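PDB 5M2A: beta subunit of photoactivated adenylyl cyclase from Beggiatoa sp. PS, which makes cyclic AMP from ATP under blue-light control, sensing light through a flavin-binding BLUF domain coupled to a class III cyclase domain. Local coordinates for residues 158-163 / 203-208; 7-12 / 51-56; 131-136 / 267-272. All coordinates share one frame; numbering follows the deposited sequence. Where two conformers were deposited one is given.

Contact 1: 158-163 / 203-208; sequences FSDILA and GDCVMA. With MG (magnesium ion), chain G.
Here two neighbouring antiparallel strands, 150-161 and 205-211, meet beside the magnesium ion of the cyclase catalytic domain. The layout is that of the class III nucleotidyl cyclases, in which one aspartate at the end of a central strand and one in the hairpin turn beside it gather the metal. Ser159 and Val206 form the hydrogen-bonded pair, each N-H answered by the other's carbonyl. On their face Ser159 OG rests against Val206 CB while bonding Tyr183 of helix 173-193. Phe158 and Met207 lie side by side on the opposite face, packed against helix 274-285. Fully extended, with CG anti to the backbone N (chi1 177°), the methionine runs past one end of the ring: its CB is 3.6 Å from Phe158 CE1, and its SD comes to 3.7 Å from Phe158 CZ in an oblique Met-aromatic contact. At the metal end Asp204 OD2 accepts the N-H of Ile161 at 2.9 Å, on its anti side and 24° out of the carboxylate plane, and binds magnesium at 2.6 Å. Asp160 turns its carboxylate to within 25° of that of Asp204, with the two OD2 atoms 4.0 Å apart; the cation and Arg287, salt-bridged to Asp160 OD1, probably offset this crowding of like charge. Asp160 OD2 stands 3.0 Å from magnesium, whereas the carbonyl O of Ile161 reaches the ion at 2.5 Å.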
loop_
_atom_site.group_PDB
_atom_site.type_symbol
_atom_site.label_atom_id
_atom_site.label_comp_id
_atom_site.label_asym_id
_atom_site.label_seq_id
_atom_site.Cartn_x
_atom_site.Cartn_y
_atom_site.Cartn_z
ATOM N N PHE A 158 -2.220 12.042 11.833
ATOM C CA PHE A 158 -3.111 10.904 12.055
ATOM C C PHE A 158 -4.502 11.453 12.308
ATOM O O PHE A 158 -4.662 12.361 13.126
ATOM C CB PHE A 158 -2.694 10.050 13.262
ATOM C CG PHE A 158 -1.632 9.038 12.972
ATOM C CD1 PHE A 158 -1.944 7.854 12.336
ATOM C CD2 PHE A 158 -0.326 9.253 13.365
ATOM C CE1 PHE A 158 -0.970 6.905 12.079
ATOM C CE2 PHE A 158 0.655 8.305 13.110
ATOM C CZ PHE A 158 0.332 7.132 12.467
ATOM N N SER A 159 -5.500 10.915 11.612
ATOM C CA SER A 159 -6.882 11.263 11.905
ATOM C C SER A 159 -7.712 9.992 11.906
ATOM O O SER A 159 -7.456 9.082 11.120
ATOM C CB SER A 159 -7.443 12.264 10.899
ATOM O OG SER A 159 -7.520 11.721 9.592
ATOM N N ASP A 160 -8.702 9.914 12.794
ATOM C CA ASP A 160 -9.562 8.735 12.799
ATOM C C ASP A 160 -10.950 9.123 13.282
ATOM O O ASP A 160 -11.212 10.276 13.635
ATOM C CB ASP A 160 -8.954 7.594 13.629
ATOM C CG ASP A 160 -9.091 7.788 15.116
ATOM O OD1 ASP A 160 -9.445 8.891 15.564
ATOM O OD2 ASP A 160 -8.836 6.807 15.844
ATOM N N ILE A 161 -11.831 8.138 13.310
ATOM C CA ILE A 161 -13.263 8.371 13.455
ATOM C C ILE A 161 -13.658 8.265 14.919
ATOM O O ILE A 161 -13.345 7.270 15.585
ATOM C CB ILE A 161 -14.052 7.364 12.607
ATOM C CG1 ILE A 161 -13.726 7.579 11.127
ATOM C CG2 ILE A 161 -15.528 7.488 12.889
ATOM C CD1 ILE A 161 -14.429 6.591 10.189
ATOM N N LEU A 162 -14.378 9.277 15.413
ATOM C CA LEU A 162 -14.841 9.273 16.795
ATOM C C LEU A 162 -15.863 8.168 17.019
ATOM O O LEU A 162 -16.767 7.967 16.203
ATOM C CB LEU A 162 -15.474 10.625 17.146
ATOM C CG LEU A 162 -15.968 10.764 18.584
ATOM C CD1 LEU A 162 -14.778 10.801 19.534
ATOM C CD2 LEU A 162 -16.837 12.001 18.741
ATOM N N ALA A 163 -15.724 7.462 18.149
ATOM C CA ALA A 163 -16.643 6.388 18.536
ATOM C C ALA A 163 -16.753 5.314 17.456
ATOM O O ALA A 163 -17.819 4.726 17.252
ATOM C CB ALA A 163 -18.030 6.932 18.882
ATOM N N GLY A 203 -6.873 0.593 9.776
ATOM C CA GLY A 203 -8.218 0.610 10.329
ATOM C C GLY A 203 -8.964 1.809 9.780
ATOM O O GLY A 203 -8.958 2.078 8.574
ATOM N N ASP A 204 -9.596 2.567 10.671
ATOM C CA ASP A 204 -10.288 3.787 10.281
ATOM C C ASP A 204 -9.377 5.002 10.308
ATOM O O ASP A 204 -9.860 6.126 10.162
ATOM C CB ASP A 204 -11.488 4.042 11.201
ATOM C CG ASP A 204 -11.077 4.211 12.661
ATOM O OD1 ASP A 204 -10.332 3.353 13.168
ATOM O OD2 ASP A 204 -11.479 5.214 13.298
ATOM N N CYS A 205 -8.076 4.798 10.479
ATOM C CA CYS A 205 -7.118 5.885 10.645
ATOM C C CYS A 205 -6.448 6.227 9.322
ATOM O O CYS A 205 -6.058 5.334 8.564
ATOM C CB CYS A 205 -6.027 5.526 11.666
ATOM S SG CYS A 205 -6.555 5.240 13.367
ATOM N N VAL A 206 -6.292 7.524 9.061
ATOM C CA VAL A 206 -5.555 8.024 7.903
ATOM C C VAL A 206 -4.207 8.518 8.410
ATOM O O VAL A 206 -4.145 9.348 9.327
ATOM C CB VAL A 206 -6.298 9.156 7.178
ATOM C CG1 VAL A 206 -5.451 9.674 6.002
ATOM C CG2 VAL A 206 -7.676 8.697 6.713
ATOM N N MET A 207 -3.129 8.013 7.819
ATOM C CA MET A 207 -1.784 8.453 8.151
ATOM C C MET A 207 -1.195 9.210 6.972
ATOM O O MET A 207 -1.248 8.732 5.837
ATOM C CB MET A 207 -0.890 7.264 8.499
ATOM C CG MET A 207 0.554 7.658 8.794
ATOM S SD MET A 207 1.584 6.190 9.070
ATOM C CE MET A 207 3.177 6.937 9.441
ATOM N N ALA A 208 -0.616 10.377 7.240
ATOM C CA ALA A 208 -0.061 11.205 6.177
ATOM C C ALA A 208 1.117 11.992 6.725
ATOM O O ALA A 208 1.334 12.054 7.936
ATOM C CB ALA A 208 -1.106 12.150 5.578
HETATM MG MG MG G . -11.517 5.542 15.896
HETATM O O HOH W 1 -12.177 5.609 17.929
#

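Contact 2: 7-12 / 51-56; sequences RLVYIS and FQILEG. With FMN (flavin mononucleotide), chain F.
Tyr10 and Gln52 stand side by side on the flavin-facing surface of strands 5-14 and 49-55, an antiparallel pair. Tyr10 CG sits between its backbone N and carbonyl carbon (chi1 75°), which brings the ring over to its partner: Gln52 CB lies 3.5 Å from Tyr10 CE2, and Tyr10 OH gives a very short 2.5 Å bond to Gln52 OE1. Ring and amide planes are 68° apart. The extended chain of Gln52 carries its amide to the flavin, where Gln52 NE2 donates to FMN N5 at 3.0 Å and, more weakly, to O4. This tyrosine-glutamine-flavin chain is characteristic of ferredoxin-like BLUF photoreceptor domains, in which light is thought to rearrange the glutamine's hydrogen bonds. Leu54 adds CD2 at 3.6 Å from FMN O4. On the reverse face Val9 CG2 meets Ile53 CG1 at 3.8 Å, and Ile11 CG2 leans on Phe51 CD2; Leu115 of the second subunit packs on Val9, Phe51 and Ile53. Farther along, Arg7 bends at chi3 (50°) to set NH1 2.7 Å from Glu55 OE2, a salt bridge in the guanidinium plane. Glu83 takes Arg7 NE, and the backbone N-H groups of Met90 and Phe91 bind the Glu55 carboxylate. A leucine in place of Arg7 would probably leave the buried carboxylate of Glu55, and Glu83 with it, without their shared cation. Arg7 CG packs 3.8 Å from Ile53 CG2.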
loop_
_atom_site.group_PDB
_atom_site.type_symbol
_atom_site.label_atom_id
_atom_site.label_comp_id
_atom_site.label_asym_id
_atom_site.label_seq_id
_atom_site.Cartn_x
_atom_site.Cartn_y
_atom_site.Cartn_z
ATOM N N ARG A 7 14.834 11.334 -22.712
ATOM C CA ARG A 7 13.646 10.680 -23.240
ATOM C C ARG A 7 12.730 10.343 -22.076
ATOM O O ARG A 7 13.169 9.742 -21.089
ATOM C CB ARG A 7 14.011 9.424 -24.034
ATOM C CG ARG A 7 12.825 8.628 -24.551
ATOM C CD ARG A 7 13.257 7.658 -25.641
ATOM N NE ARG A 7 14.407 6.857 -25.238
ATOM C CZ ARG A 7 15.607 6.924 -25.806
ATOM N NH1 ARG A 7 15.820 7.752 -26.819
ATOM N NH2 ARG A 7 16.593 6.155 -25.365
ATOM N N LEU A 8 11.468 10.737 -22.186
ATOM C CA LEU A 8 10.481 10.437 -21.164
ATOM C C LEU A 8 9.306 9.683 -21.772
ATOM O O LEU A 8 8.981 9.825 -22.952
ATOM C CB LEU A 8 10.000 11.711 -20.452
ATOM C CG LEU A 8 9.235 12.832 -21.159
ATOM C CD1 LEU A 8 7.754 12.503 -21.309
ATOM C CD2 LEU A 8 9.406 14.135 -20.390
ATOM N N VAL A 9 8.661 8.873 -20.939
ATOM C CA VAL A 9 7.494 8.112 -21.348
ATOM C C VAL A 9 6.444 8.306 -20.275
ATOM O O VAL A 9 6.768 8.274 -19.084
ATOM C CB VAL A 9 7.813 6.616 -21.527
ATOM C CG1 VAL A 9 6.599 5.872 -22.067
ATOM C CG2 VAL A 9 9.013 6.424 -22.442
ATOM N N TYR A 10 5.203 8.539 -20.690
ATOM C CA TYR A 10 4.122 8.736 -19.740
ATOM C C TYR A 10 2.858 8.091 -20.275
ATOM O O TYR A 10 2.722 7.829 -21.473
ATOM C CB TYR A 10 3.882 10.231 -19.438
ATOM C CG TYR A 10 3.188 11.011 -20.531
ATOM C CD1 TYR A 10 1.802 10.992 -20.664
ATOM C CD2 TYR A 10 3.919 11.781 -21.427
ATOM C CE1 TYR A 10 1.167 11.703 -21.670
ATOM C CE2 TYR A 10 3.293 12.498 -22.430
ATOM C CZ TYR A 10 1.917 12.455 -22.549
ATOM O OH TYR A 10 1.287 13.166 -23.548
ATOM N N ILE A 11 1.928 7.840 -19.358
ATOM C CA ILE A 11 0.587 7.401 -19.702
ATOM C C ILE A 11 -0.410 8.398 -19.124
ATOM O O ILE A 11 -0.126 9.128 -18.168
ATOM C CB ILE A 11 0.294 5.984 -19.190
ATOM C CG1 ILE A 11 0.525 5.916 -17.684
ATOM C CG2 ILE A 11 1.174 4.986 -19.897
ATOM C CD1 ILE A 11 0.274 4.547 -17.108
ATOM N N SER A 12 -1.595 8.421 -19.721
ATOM C CA SER A 12 -2.630 9.342 -19.279
ATOM C C SER A 12 -3.992 8.781 -19.645
ATOM O O SER A 12 -4.119 7.878 -20.477
ATOM C CB SER A 12 -2.438 10.730 -19.890
ATOM O OG SER A 12 -2.757 10.713 -21.267
ATOM N N PHE A 51 -0.469 6.936 -24.562
ATOM C CA PHE A 51 0.915 6.587 -24.270
ATOM C C PHE A 51 1.766 7.526 -25.102
ATOM O O PHE A 51 1.540 7.635 -26.306
ATOM C CB PHE A 51 1.253 5.132 -24.656
ATOM C CG PHE A 51 0.284 4.104 -24.130
ATOM C CD1 PHE A 51 -1.010 4.030 -24.621
ATOM C CD2 PHE A 51 0.683 3.180 -23.183
ATOM C CE1 PHE A 51 -1.898 3.074 -24.143
ATOM C CE2 PHE A 51 -0.213 2.227 -22.713
ATOM C CZ PHE A 51 -1.497 2.177 -23.200
ATOM N N GLN A 52 2.731 8.204 -24.493
ATOM C CA GLN A 52 3.583 9.048 -25.315
ATOM C C GLN A 52 5.040 8.921 -24.908
ATOM O O GLN A 52 5.366 8.856 -23.723
ATOM C CB GLN A 52 3.153 10.523 -25.279
ATOM C CG GLN A 52 3.795 11.347 -26.430
ATOM C CD GLN A 52 3.237 12.753 -26.547
ATOM O OE1 GLN A 52 2.738 13.322 -25.572
ATOM N NE2 GLN A 52 3.320 13.324 -27.742
ATOM N N ILE A 53 5.908 8.902 -25.917
ATOM C CA ILE A 53 7.351 8.942 -25.746
ATOM C C ILE A 53 7.837 10.233 -26.385
ATOM O O ILE A 53 7.496 10.518 -27.537
ATOM C CB ILE A 53 8.031 7.722 -26.396
ATOM C CG1 ILE A 53 7.413 6.419 -25.880
ATOM C CG2 ILE A 53 9.534 7.748 -26.135
ATOM C CD1 ILE A 53 7.942 5.157 -26.571
ATOM N N LEU A 54 8.602 11.020 -25.630
ATOM C CA LEU A 54 9.167 12.279 -26.098
ATOM C C LEU A 54 10.681 12.233 -25.943
ATOM O O LEU A 54 11.191 11.723 -24.942
ATOM C CB LEU A 54 8.602 13.468 -25.302
ATOM C CG LEU A 54 7.103 13.761 -25.372
ATOM C CD1 LEU A 54 6.728 14.868 -24.391
ATOM C CD2 LEU A 54 6.691 14.139 -26.788
ATOM N N GLU A 55 11.411 12.756 -26.930
ATOM C CA GLU A 55 12.860 12.795 -26.820
ATOM C C GLU A 55 13.400 14.052 -27.491
ATOM O O GLU A 55 12.816 14.571 -28.444
ATOM C CB GLU A 55 13.516 11.543 -27.415
ATOM C CG GLU A 55 12.887 11.068 -28.703
ATOM C CD GLU A 55 13.542 9.814 -29.252
ATOM O OE1 GLU A 55 13.306 9.489 -30.436
ATOM O OE2 GLU A 55 14.291 9.152 -28.500
ATOM N N GLY A 56 14.516 14.532 -26.965
ATOM C CA GLY A 56 15.125 15.763 -27.436
ATOM C C GLY A 56 15.977 16.354 -26.333
ATOM O O GLY A 56 16.104 15.788 -25.249
HETATM N N1 FMN F . 2.148 19.491 -28.194
HETATM C C2 FMN F . 3.399 19.497 -28.781
HETATM O O2 FMN F . 3.880 20.548 -29.191
HETATM N N3 FMN F . 4.124 18.328 -28.897
HETATM C C4 FMN F . 3.592 17.144 -28.429
HETATM O O4 FMN F . 4.231 16.098 -28.533
HETATM C C4A FMN F . 2.338 17.133 -27.843
HETATM N N5 FMN F . 1.825 15.943 -27.386
HETATM C C5A FMN F . 0.585 15.917 -26.801
HETATM C C6 FMN F . 0.082 14.711 -26.344
HETATM C C7 FMN F . -1.171 14.667 -25.751
HETATM C C7M FMN F . -1.694 13.349 -25.266
HETATM C C8 FMN F . -1.919 15.835 -25.620
HETATM C C8M FMN F . -3.273 15.801 -24.982
HETATM C C9 FMN F . -1.411 17.047 -26.080
HETATM C C9A FMN F . -0.154 17.090 -26.670
HETATM N N10 FMN F . 0.358 18.288 -27.126
HETATM C C10 FMN F . 1.607 18.312 -27.720
HETATM C "C1'" FMN F . -0.472 19.537 -26.994
HETATM C "C2'" FMN F . 0.094 20.571 -26.029
HETATM O "O2'" FMN F . -0.388 20.308 -24.733
HETATM C "C3'" FMN F . -0.367 21.953 -26.472
HETATM O "O3'" FMN F . -1.758 21.914 -26.717
HETATM C "C4'" FMN F . 0.358 22.372 -27.746
HETATM O "O4'" FMN F . 1.749 22.378 -27.516
HETATM C "C5'" FMN F . -0.076 23.760 -28.204
HETATM O "O5'" FMN F . 0.223 24.687 -27.186
HETATM P P FMN F . 0.118 26.268 -27.457
HETATM O O1P FMN F . 1.366 26.701 -28.190
HETATM O O2P FMN F . -1.101 26.551 -28.308
HETATM O O3P FMN F . 0.009 26.992 -26.134
#

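Contact 3: 131-136 / 267-272; sequences PARVIY and MDHTLL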
loop_
_atom_site.group_PDB
_atom_site.type_symbol
_atom_site.label_atom_id
_atom_site.label_comp_id
_atom_site.label_asym_id
_atom_site.label_seq_id
_atom_site.Cartn_x
_atom_site.Cartn_y
_atom_site.Cartn_z
ATOM N N PRO A 131 1.661 4.300 -1.757
ATOM C CA PRO A 131 1.864 5.522 -0.967
ATOM C C PRO A 131 2.210 6.661 -1.911
ATOM O O PRO A 131 2.837 6.442 -2.947
ATOM C CB PRO A 131 3.037 5.166 -0.043
ATOM C CG PRO A 131 3.148 3.661 -0.085
ATOM C CD PRO A 131 2.635 3.245 -1.435
ATOM N N ALA A 132 1.790 7.880 -1.561
ATOM C CA ALA A 132 1.987 9.001 -2.479
ATOM C C ALA A 132 3.464 9.227 -2.786
ATOM O O ALA A 132 3.826 9.647 -3.894
ATOM C CB ALA A 132 1.357 10.267 -1.905
ATOM N N ARG A 133 4.333 8.952 -1.811
ATOM C CA ARG A 133 5.772 9.106 -2.015
ATOM C C ARG A 133 6.276 8.220 -3.154
ATOM O O ARG A 133 7.144 8.632 -3.938
ATOM C CB ARG A 133 6.494 8.779 -0.704
ATOM C CG ARG A 133 7.992 8.667 -0.796
ATOM C CD ARG A 133 8.631 9.978 -1.181
ATOM N NE ARG A 133 10.084 9.905 -1.065
ATOM C CZ ARG A 133 10.913 10.856 -1.470
ATOM N NH1 ARG A 133 10.437 11.966 -2.023
ATOM N NH2 ARG A 133 12.219 10.693 -1.329
ATOM N N VAL A 134 5.720 7.020 -3.289
ATOM C CA VAL A 134 6.172 6.136 -4.360
ATOM C C VAL A 134 5.757 6.682 -5.722
ATOM O O VAL A 134 6.534 6.651 -6.687
ATOM C CB VAL A 134 5.632 4.716 -4.144
ATOM C CG1 VAL A 134 5.926 3.915 -5.374
ATOM C CG2 VAL A 134 6.261 4.073 -2.908
ATOM N N ILE A 135 4.519 7.169 -5.827
ATOM C CA ILE A 135 4.051 7.756 -7.080
ATOM C C ILE A 135 4.902 8.967 -7.442
ATOM O O ILE A 135 5.262 9.172 -8.610
ATOM C CB ILE A 135 2.557 8.115 -6.966
ATOM C CG1 ILE A 135 1.716 6.844 -6.824
ATOM C CG2 ILE A 135 2.104 8.960 -8.163
ATOM C CD1 ILE A 135 1.856 5.872 -7.985
ATOM N N TYR A 136 5.240 9.780 -6.445
ATOM C CA TYR A 136 6.104 10.933 -6.677
ATOM C C TYR A 136 7.446 10.508 -7.262
ATOM O O TYR A 136 7.903 11.062 -8.272
ATOM C CB TYR A 136 6.299 11.692 -5.365
ATOM C CG TYR A 136 7.230 12.866 -5.484
ATOM C CD1 TYR A 136 6.770 14.098 -5.929
ATOM C CD2 TYR A 136 8.571 12.743 -5.161
ATOM C CE1 TYR A 136 7.620 15.174 -6.047
ATOM C CE2 TYR A 136 9.431 13.813 -5.274
ATOM C CZ TYR A 136 8.952 15.026 -5.719
ATOM O OH TYR A 136 9.811 16.093 -5.831
ATOM N N MET A 267 7.558 -6.036 1.522
ATOM C CA MET A 267 8.266 -4.797 1.553
ATOM C C MET A 267 7.301 -3.634 1.414
ATOM O O MET A 267 6.320 -3.739 0.751
ATOM C CB MET A 267 9.265 -4.739 0.420
ATOM C CG MET A 267 10.283 -3.630 0.514
ATOM S SD MET A 267 10.540 -3.109 -1.172
ATOM C CE MET A 267 8.914 -2.528 -1.505
ATOM N N ASP A 268 7.598 -2.544 2.073
ATOM C CA ASP A 268 6.762 -1.386 1.971
ATOM C C ASP A 268 7.475 -0.111 2.250
ATOM O O ASP A 268 8.567 -0.091 2.697
ATOM C CB ASP A 268 5.498 -1.521 2.809
ATOM C CG ASP A 268 4.250 -0.859 2.136
ATOM O OD1 ASP A 268 4.305 -0.310 1.025
ATOM O OD2 ASP A 268 3.182 -0.888 2.732
ATOM N N HIS A 269 6.814 0.961 1.918
ATOM C CA HIS A 269 7.278 2.255 2.192
ATOM C C HIS A 269 6.847 2.495 3.628
ATOM O O HIS A 269 5.709 2.351 3.944
ATOM C CB HIS A 269 6.490 3.218 1.399
ATOM C CG HIS A 269 6.895 4.620 1.614
ATOM N ND1 HIS A 269 6.075 5.538 2.206
ATOM C CD2 HIS A 269 8.037 5.268 1.307
ATOM C CE1 HIS A 269 6.684 6.698 2.248
ATOM N NE2 HIS A 269 7.881 6.558 1.719
ATOM N N THR A 270 7.769 2.864 4.482
ATOM C CA THR A 270 7.446 3.072 5.873
ATOM C C THR A 270 8.091 4.365 6.375
ATOM O O THR A 270 8.954 4.925 5.730
ATOM C CB THR A 270 7.894 1.837 6.689
ATOM O OG1 THR A 270 7.655 0.646 5.932
ATOM C CG2 THR A 270 7.191 1.691 8.067
ATOM N N LEU A 271 7.616 4.822 7.518
ATOM C CA LEU A 271 8.136 5.978 8.189
ATOM C C LEU A 271 8.395 5.499 9.577
ATOM O O LEU A 271 7.541 4.969 10.201
ATOM C CB LEU A 271 7.166 7.149 8.186
ATOM C CG LEU A 271 6.786 7.774 6.860
ATOM C CD1 LEU A 271 5.562 8.624 7.049
ATOM C CD2 LEU A 271 7.907 8.561 6.254
ATOM N N LEU A 272 9.611 5.687 10.022
ATOM C CA LEU A 272 10.079 5.220 11.321
ATOM C C LEU A 272 10.507 6.418 12.141
ATOM O O LEU A 272 11.339 7.208 11.687
ATOM C CB LEU A 272 11.282 4.289 11.206
ATOM C CG LEU A 272 11.279 2.921 10.541
ATOM C CD1 LEU A 272 12.677 2.335 10.676
ATOM C CD2 LEU A 272 10.245 1.998 11.147
#
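The backbones stay well apart, Pro131 and His269 being the nearest pair with their CA atoms 7.1 Å from each other, and no hydrogen bond passes between 131-136 and 267-272. What bridges the gap is the side chain of His269. Its CG lies anti to the backbone N (chi1 180°), which carries the imidazole out from the strand toward the first turn of the helix. Pro131, at the N-cap position, slides past it in the opposite direction: CG rests 3.7 Å from His269 CB, and Pro131 CB faces His269 ND1 at 3.8 Å. Arg133 crosses the imidazole at about a right angle, and it is its aliphatic stem that touches, CG lying 3.3 Å from His269 NE2 and CB 3.6 Å from His269 CE1. A bend at chi2 (64°) then leads the guanidinium away, toward a long, weak ion pair with Glu258 on strand 247-258. Val134 CG2 adds a looser touch on His269 CB at 4.4 Å. On the strand, Asp268 OD1 accepts a weak bond from the N-H of His269, while Tyr129 of the second subunit packs on Asp268. The contact thus joins the short helix that follows helix 110-129 to the strand 266-272 of the cyclase sheet. The proline ring and the aliphatic stem of Arg133 press on the imidazole, nitrogens included, and buried ND1 of His269 has no polar partner in the model, so the two segments are held by fit and packing rather than by directed bonds.

How the contacts relate
Contacts 2 and 1 hold the two working sites, flavin and magnesium, at opposite sides of the chain's centre: their centres are 38 Å apart and their nearest atoms about 23 Å. Contact 3 lies between them along the molecule, its centre 25 Å from that of contact 2 and 18 Å from that of contact 1. It does not touch contact 2, the nearest atoms being about 9 Å apart, but it does meet contact 1, where Met207 CE packs 3.8 Å from Leu271 CD1 within the same cyclase sheet. All three also touch the second subunit, an arrangement consistent with light signals passing through the dimer toward the metal site.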